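Local coordinates for protein soluble epoxide hydrolase (Bacillus megaterium, PDB 4INZ) that is a soluble enzyme of the alpha/beta hydrolase fold, built round a mostly parallel central sheet, at residues 89-101 / 118-130. The protein carries 1 engineered substitution. Numbering follows the deposited sequence.
Sequences IDVLVEDIRQVIE and GIGWTFAYRYPEY
Phe123 swings its ring away from its own backbone N (chi1 178°) and into helix 89-101, where Ile96, with CG2 likewise turned away from N, sets that methyl 3.9 Å from the centroid of the Phe123 ring, almost on the ring normal. This CH-pi contact covers one face; CB of Tyr127 lies over the opposite face, and Val93 CG1 fills an edge, 3.8 Å from Phe123 CD1. Ile100 CD1 closes on the far end of the ring. Val93 is a knob in a hole made by Ile119, Thr122, Phe123 and Arg126, while Ile119 crosses Leu92 at about a right angle and continues the apolar seam. The helix axes pass 9.5 Å apart at -71°.

Polar groups close the contact at two places. The extended Arg126 points NH1 at Asp90 OD1 (2.8 Å), a salt bridge made on the anti side of OD1 but well out of the carboxylate plane; a water joins the same OD1 to Arg126 NH2. Beyond Phe123, Arg97 leaves its backbone extended through CD, which puts CG over the face of Tyr130 and CD 3.5 Å from Tyr127 CE1; the bend at chi3 then turns NE and NH2 side-on to the two oxygens of Glu94. Tyr130 OH donates a short 2.5 Å bond to Glu101 OE2, approaching from above the carboxylate plane.

In the alpha/beta hydrolase fold this contact joins helices that precede and follow strand 108-112, and Phe123 also reaches Val131 of the next strand. Glu94, Arg97 and Glu101 form a salt-bridge network, so the arginine probably offsets both acids and helps keep Glu101 ionised as an acceptor for Tyr130. Chemically, then, an apolar, ring-centred core is bordered by one inter-helix salt bridge and by a tyrosine hydroxyl bonded to a carboxylate of an intrahelical network.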
loop_
_atom_site.group_PDB
_atom_site.type_symbol
_atom_site.label_atom_id
_atom_site.label_comp_id
_atom_site.label_asym_id
_atom_site.label_seq_id
_atom_site.Cartn_x
_atom_site.Cartn_y
_atom_site.Cartn_z
ATOM N N ILE A 89 -13.182 -3.418 1.986
ATOM C CA ILE A 89 -12.552 -3.247 0.676
ATOM C C ILE A 89 -13.389 -2.437 -0.327
ATOM O O ILE A 89 -12.846 -1.607 -1.049
ATOM C CB ILE A 89 -12.147 -4.608 0.051
ATOM C CG1 ILE A 89 -11.337 -4.395 -1.233
ATOM C CG2 ILE A 89 -13.380 -5.480 -0.202
ATOM C CD1 ILE A 89 -9.946 -3.765 -1.006
ATOM N N ASP A 90 -14.701 -2.660 -0.376
ATOM C CA ASP A 90 -15.519 -1.930 -1.338
ATOM C C ASP A 90 -15.483 -0.426 -1.061
ATOM O O ASP A 90 -15.510 0.390 -1.988
ATOM C CB ASP A 90 -16.971 -2.423 -1.331
ATOM C CG ASP A 90 -17.129 -3.808 -1.941
ATOM O OD1 ASP A 90 -16.165 -4.322 -2.537
ATOM O OD2 ASP A 90 -18.237 -4.379 -1.840
ATOM N N VAL A 91 -15.430 -0.067 0.219
ATOM C CA VAL A 91 -15.369 1.335 0.618
ATOM C C VAL A 91 -14.037 1.939 0.198
ATOM O O VAL A 91 -13.989 3.020 -0.392
ATOM C CB VAL A 91 -15.548 1.502 2.135
ATOM C CG1 VAL A 91 -15.463 2.978 2.515
ATOM C CG2 VAL A 91 -16.885 0.911 2.568
ATOM N N LEU A 92 -12.958 1.223 0.498
ATOM C CA LEU A 92 -11.613 1.672 0.160
ATOM C C LEU A 92 -11.432 1.832 -1.347
ATOM O O LEU A 92 -10.798 2.779 -1.806
ATOM C CB LEU A 92 -10.587 0.678 0.708
ATOM C CG LEU A 92 -10.635 0.508 2.230
ATOM C CD1 LEU A 92 -9.874 -0.729 2.664
ATOM C CD2 LEU A 92 -10.099 1.751 2.935
ATOM N N VAL A 93 -11.987 0.897 -2.113
ATOM C CA VAL A 93 -11.907 0.955 -3.569
ATOM C C VAL A 93 -12.654 2.168 -4.121
ATOM O O VAL A 93 -12.193 2.818 -5.060
ATOM C CB VAL A 93 -12.435 -0.351 -4.225
ATOM C CG1 VAL A 93 -12.696 -0.149 -5.721
ATOM C CG2 VAL A 93 -11.455 -1.500 -4.003
ATOM N N GLU A 94 -13.805 2.481 -3.529
ATOM C CA GLU A 94 -14.576 3.649 -3.948
ATOM C C GLU A 94 -13.843 4.945 -3.600
ATOM O O GLU A 94 -13.914 5.925 -4.346
ATOM C CB GLU A 94 -15.982 3.633 -3.341
ATOM C CG GLU A 94 -16.805 4.880 -3.648
ATOM C CD GLU A 94 -17.313 4.941 -5.088
ATOM O OE1 GLU A 94 -17.010 4.030 -5.887
ATOM O OE2 GLU A 94 -18.029 5.912 -5.418
ATOM N N ASP A 95 -13.135 4.954 -2.472
ATOM C CA ASP A 95 -12.301 6.101 -2.132
ATOM C C ASP A 95 -11.392 6.410 -3.308
ATOM O O ASP A 95 -11.291 7.555 -3.746
ATOM C CB ASP A 95 -11.427 5.828 -0.901
ATOM C CG ASP A 95 -12.182 5.971 0.406
ATOM O OD1 ASP A 95 -13.362 6.385 0.381
ATOM O OD2 ASP A 95 -11.580 5.675 1.462
ATOM N N ILE A 96 -10.723 5.375 -3.812
ATOM C CA ILE A 96 -9.727 5.563 -4.854
ATOM C C ILE A 96 -10.382 6.048 -6.137
ATOM O O ILE A 96 -9.862 6.935 -6.808
ATOM C CB ILE A 96 -8.917 4.276 -5.115
ATOM C CG1 ILE A 96 -8.273 3.785 -3.813
ATOM C CG2 ILE A 96 -7.851 4.520 -6.182
ATOM C CD1 ILE A 96 -7.439 4.841 -3.084
ATOM N N ARG A 97 -11.536 5.480 -6.467
ATOM C CA ARG A 97 -12.250 5.901 -7.665
ATOM C C ARG A 97 -12.592 7.387 -7.611
ATOM O O ARG A 97 -12.383 8.114 -8.584
ATOM C CB ARG A 97 -13.525 5.082 -7.854
ATOM C CG ARG A 97 -14.079 5.142 -9.259
ATOM C CD ARG A 97 -15.492 4.569 -9.321
ATOM N NE ARG A 97 -16.432 5.345 -8.516
ATOM C CZ ARG A 97 -16.995 6.480 -8.916
ATOM N NH1 ARG A 97 -16.715 6.976 -10.116
ATOM N NH2 ARG A 97 -17.836 7.124 -8.120
ATOM N N GLN A 98 -13.118 7.835 -6.474
ATOM C CA GLN A 98 -13.553 9.223 -6.332
ATOM C C GLN A 98 -12.374 10.192 -6.233
ATOM O O GLN A 98 -12.475 11.341 -6.649
ATOM C CB GLN A 98 -14.492 9.394 -5.130
ATOM C CG GLN A 98 -15.827 8.675 -5.253
ATOM C CD GLN A 98 -16.865 9.199 -4.267
ATOM O OE1 GLN A 98 -16.755 10.319 -3.770
ATOM N NE2 GLN A 98 -17.870 8.384 -3.973
ATOM N N VAL A 99 -11.256 9.736 -5.681
ATOM C CA VAL A 99 -10.075 10.584 -5.610
ATOM C C VAL A 99 -9.561 10.925 -7.007
ATOM O O VAL A 99 -9.248 12.083 -7.301
ATOM C CB VAL A 99 -8.956 9.926 -4.788
ATOM C CG1 VAL A 99 -7.628 10.626 -5.047
ATOM C CG2 VAL A 99 -9.320 9.953 -3.305
ATOM N N ILE A 100 -9.479 9.917 -7.865
ATOM C CA ILE A 100 -9.015 10.115 -9.237
ATOM C C ILE A 100 -9.915 11.108 -9.976
ATOM O O ILE A 100 -9.438 12.045 -10.625
ATOM C CB ILE A 100 -8.933 8.771 -10.002
ATOM C CG1 ILE A 100 -7.882 7.866 -9.350
ATOM C CG2 ILE A 100 -8.599 9.000 -11.468
ATOM C CD1 ILE A 100 -7.868 6.442 -9.880
ATOM N N GLU A 101 -11.220 10.913 -9.855
ATOM C CA GLU A 101 -12.168 11.818 -10.493
ATOM C C GLU A 101 -12.187 13.181 -9.813
ATOM O O GLU A 101 -12.304 14.214 -10.476
ATOM C CB GLU A 101 -13.565 11.215 -10.497
ATOM C CG GLU A 101 -13.698 10.000 -11.385
ATOM C CD GLU A 101 -15.138 9.705 -11.737
ATOM O OE1 GLU A 101 -16.032 10.361 -11.159
ATOM O OE2 GLU A 101 -15.369 8.828 -12.594
ATOM N N GLY A 118 -2.929 -4.094 -1.724
ATOM C CA GLY A 118 -4.152 -4.870 -1.605
ATOM C C GLY A 118 -5.319 -4.116 -2.233
ATOM O O GLY A 118 -6.092 -4.668 -3.023
ATOM N N ILE A 119 -5.428 -2.836 -1.894
ATOM C CA ILE A 119 -6.494 -1.991 -2.415
ATOM C C ILE A 119 -6.293 -1.717 -3.904
ATOM O O ILE A 119 -7.219 -1.856 -4.707
ATOM C CB ILE A 119 -6.568 -0.657 -1.645
ATOM C CG1 ILE A 119 -6.874 -0.914 -0.163
ATOM C CG2 ILE A 119 -7.620 0.270 -2.273
ATOM C CD1 ILE A 119 -6.544 0.265 0.757
ATOM N N GLY A 120 -5.071 -1.341 -4.263
ATOM C CA GLY A 120 -4.753 -0.935 -5.620
ATOM C C GLY A 120 -4.869 -2.034 -6.660
ATOM O O GLY A 120 -5.361 -1.781 -7.759
ATOM N N TRP A 121 -4.403 -3.242 -6.336
ATOM C CA TRP A 121 -4.578 -4.375 -7.242
ATOM C C TRP A 121 -6.067 -4.582 -7.474
ATOM O O TRP A 121 -6.523 -4.732 -8.613
ATOM C CB TRP A 121 -3.991 -5.663 -6.649
ATOM C CG TRP A 121 -2.485 -5.877 -6.824
ATOM C CD1 TRP A 121 -1.537 -5.851 -5.839
ATOM C CD2 TRP A 121 -1.788 -6.204 -8.038
ATOM N NE1 TRP A 121 -0.292 -6.113 -6.367
ATOM C CE2 TRP A 121 -0.419 -6.334 -7.715
ATOM C CE3 TRP A 121 -2.184 -6.383 -9.368
ATOM C CZ2 TRP A 121 0.551 -6.644 -8.669
ATOM C CZ3 TRP A 121 -1.219 -6.689 -10.318
ATOM C CH2 TRP A 121 0.131 -6.821 -9.963
ATOM N N THR A 122 -6.825 -4.591 -6.381
ATOM C CA THR A 122 -8.267 -4.798 -6.459
ATOM C C THR A 122 -8.924 -3.717 -7.323
ATOM O O THR A 122 -9.770 -4.011 -8.171
ATOM C CB THR A 122 -8.903 -4.833 -5.058
ATOM O OG1 THR A 122 -8.298 -5.881 -4.289
ATOM C CG2 THR A 122 -10.402 -5.080 -5.147
ATOM N N PHE A 123 -8.513 -2.470 -7.116
ATOM C CA PHE A 123 -9.033 -1.359 -7.901
ATOM C C PHE A 123 -8.700 -1.509 -9.387
ATOM O O PHE A 123 -9.547 -1.257 -10.247
ATOM C CB PHE A 123 -8.491 -0.023 -7.381
ATOM C CG PHE A 123 -8.950 1.157 -8.184
ATOM C CD1 PHE A 123 -10.208 1.708 -7.968
ATOM C CD2 PHE A 123 -8.148 1.689 -9.180
ATOM C CE1 PHE A 123 -10.645 2.788 -8.719
ATOM C CE2 PHE A 123 -8.574 2.771 -9.929
ATOM C CZ PHE A 123 -9.830 3.319 -9.702
ATOM N N ALA A 124 -7.463 -1.897 -9.690
ATOM C CA ALA A 124 -7.042 -2.067 -11.082
ATOM C C ALA A 124 -7.836 -3.173 -11.774
ATOM O O ALA A 124 -8.189 -3.056 -12.949
ATOM C CB ALA A 124 -5.539 -2.355 -11.163
ATOM N N TYR A 125 -8.114 -4.249 -11.045
ATOM C CA TYR A 125 -8.889 -5.355 -11.596
ATOM C C TYR A 125 -10.333 -4.942 -11.878
ATOM O O TYR A 125 -10.911 -5.318 -12.898
ATOM C CB TYR A 125 -8.863 -6.559 -10.649
ATOM C CG TYR A 125 -7.764 -7.563 -10.933
ATOM C CD1 TYR A 125 -7.982 -8.643 -11.789
ATOM C CD2 TYR A 125 -6.511 -7.440 -10.339
ATOM C CE1 TYR A 125 -6.982 -9.567 -12.049
ATOM C CE2 TYR A 125 -5.506 -8.358 -10.594
ATOM C CZ TYR A 125 -5.746 -9.420 -11.449
ATOM O OH TYR A 125 -4.746 -10.334 -11.702
ATOM N N ARG A 126 -10.916 -4.170 -10.967
ATOM C CA ARG A 126 -12.317 -3.787 -11.089
ATOM C C ARG A 126 -12.505 -2.583 -12.009
ATOM O O ARG A 126 -13.513 -2.479 -12.709
ATOM C CB ARG A 126 -12.922 -3.498 -9.715
ATOM C CG ARG A 126 -12.937 -4.688 -8.773
ATOM C CD ARG A 126 -13.644 -4.350 -7.468
ATOM N NE ARG A 126 -13.689 -5.490 -6.555
ATOM C CZ ARG A 126 -14.120 -5.428 -5.297
ATOM N NH1 ARG A 126 -14.545 -4.273 -4.793
ATOM N NH2 ARG A 126 -14.121 -6.521 -4.540
ATOM N N TYR A 127 -11.534 -1.678 -12.004
ATOM C CA TYR A 127 -11.622 -0.458 -12.798
ATOM C C TYR A 127 -10.374 -0.259 -13.649
ATOM O O TYR A 127 -9.714 0.777 -13.547
ATOM C CB TYR A 127 -11.801 0.765 -11.893
ATOM C CG TYR A 127 -13.095 0.809 -11.109
ATOM C CD1 TYR A 127 -14.229 1.413 -11.640
ATOM C CD2 TYR A 127 -13.177 0.275 -9.829
ATOM C CE1 TYR A 127 -15.414 1.468 -10.925
ATOM C CE2 TYR A 127 -14.358 0.329 -9.103
ATOM C CZ TYR A 127 -15.472 0.925 -9.656
ATOM O OH TYR A 127 -16.649 0.983 -8.941
ATOM N N PRO A 128 -10.052 -1.241 -14.503
ATOM C CA PRO A 128 -8.817 -1.151 -15.287
ATOM C C PRO A 128 -8.764 0.096 -16.166
ATOM O O PRO A 128 -7.675 0.530 -16.530
ATOM C CB PRO A 128 -8.851 -2.418 -16.146
ATOM C CG PRO A 128 -10.292 -2.832 -16.167
ATOM C CD PRO A 128 -10.822 -2.452 -14.827
ATOM N N GLU A 129 -9.920 0.666 -16.493
ATOM C CA GLU A 129 -9.956 1.850 -17.343
ATOM C C GLU A 129 -9.476 3.101 -16.598
ATOM O O GLU A 129 -9.184 4.127 -17.213
ATOM C CB GLU A 129 -11.360 2.057 -17.937
ATOM C CG GLU A 129 -12.423 2.531 -16.954
ATOM C CD GLU A 129 -13.069 1.401 -16.162
ATOM O OE1 GLU A 129 -12.647 0.234 -16.313
ATOM O OE2 GLU A 129 -14.008 1.693 -15.387
ATOM N N TYR A 130 -9.388 3.011 -15.275
ATOM C CA TYR A 130 -8.918 4.129 -14.465
ATOM C C TYR A 130 -7.406 4.053 -14.268
ATOM O O TYR A 130 -6.799 4.978 -13.730
ATOM C CB TYR A 130 -9.585 4.113 -13.093
ATOM C CG TYR A 130 -10.970 4.724 -13.022
ATOM C CD1 TYR A 130 -11.170 5.982 -12.457
ATOM C CD2 TYR A 130 -12.080 4.036 -13.492
ATOM C CE1 TYR A 130 -12.441 6.542 -12.372
ATOM C CE2 TYR A 130 -13.348 4.583 -13.411
ATOM C CZ TYR A 130 -13.524 5.837 -12.855
ATOM O OH TYR A 130 -14.795 6.374 -12.778
HETATM O O HOH W 1 -16.035 -7.120 -2.130
#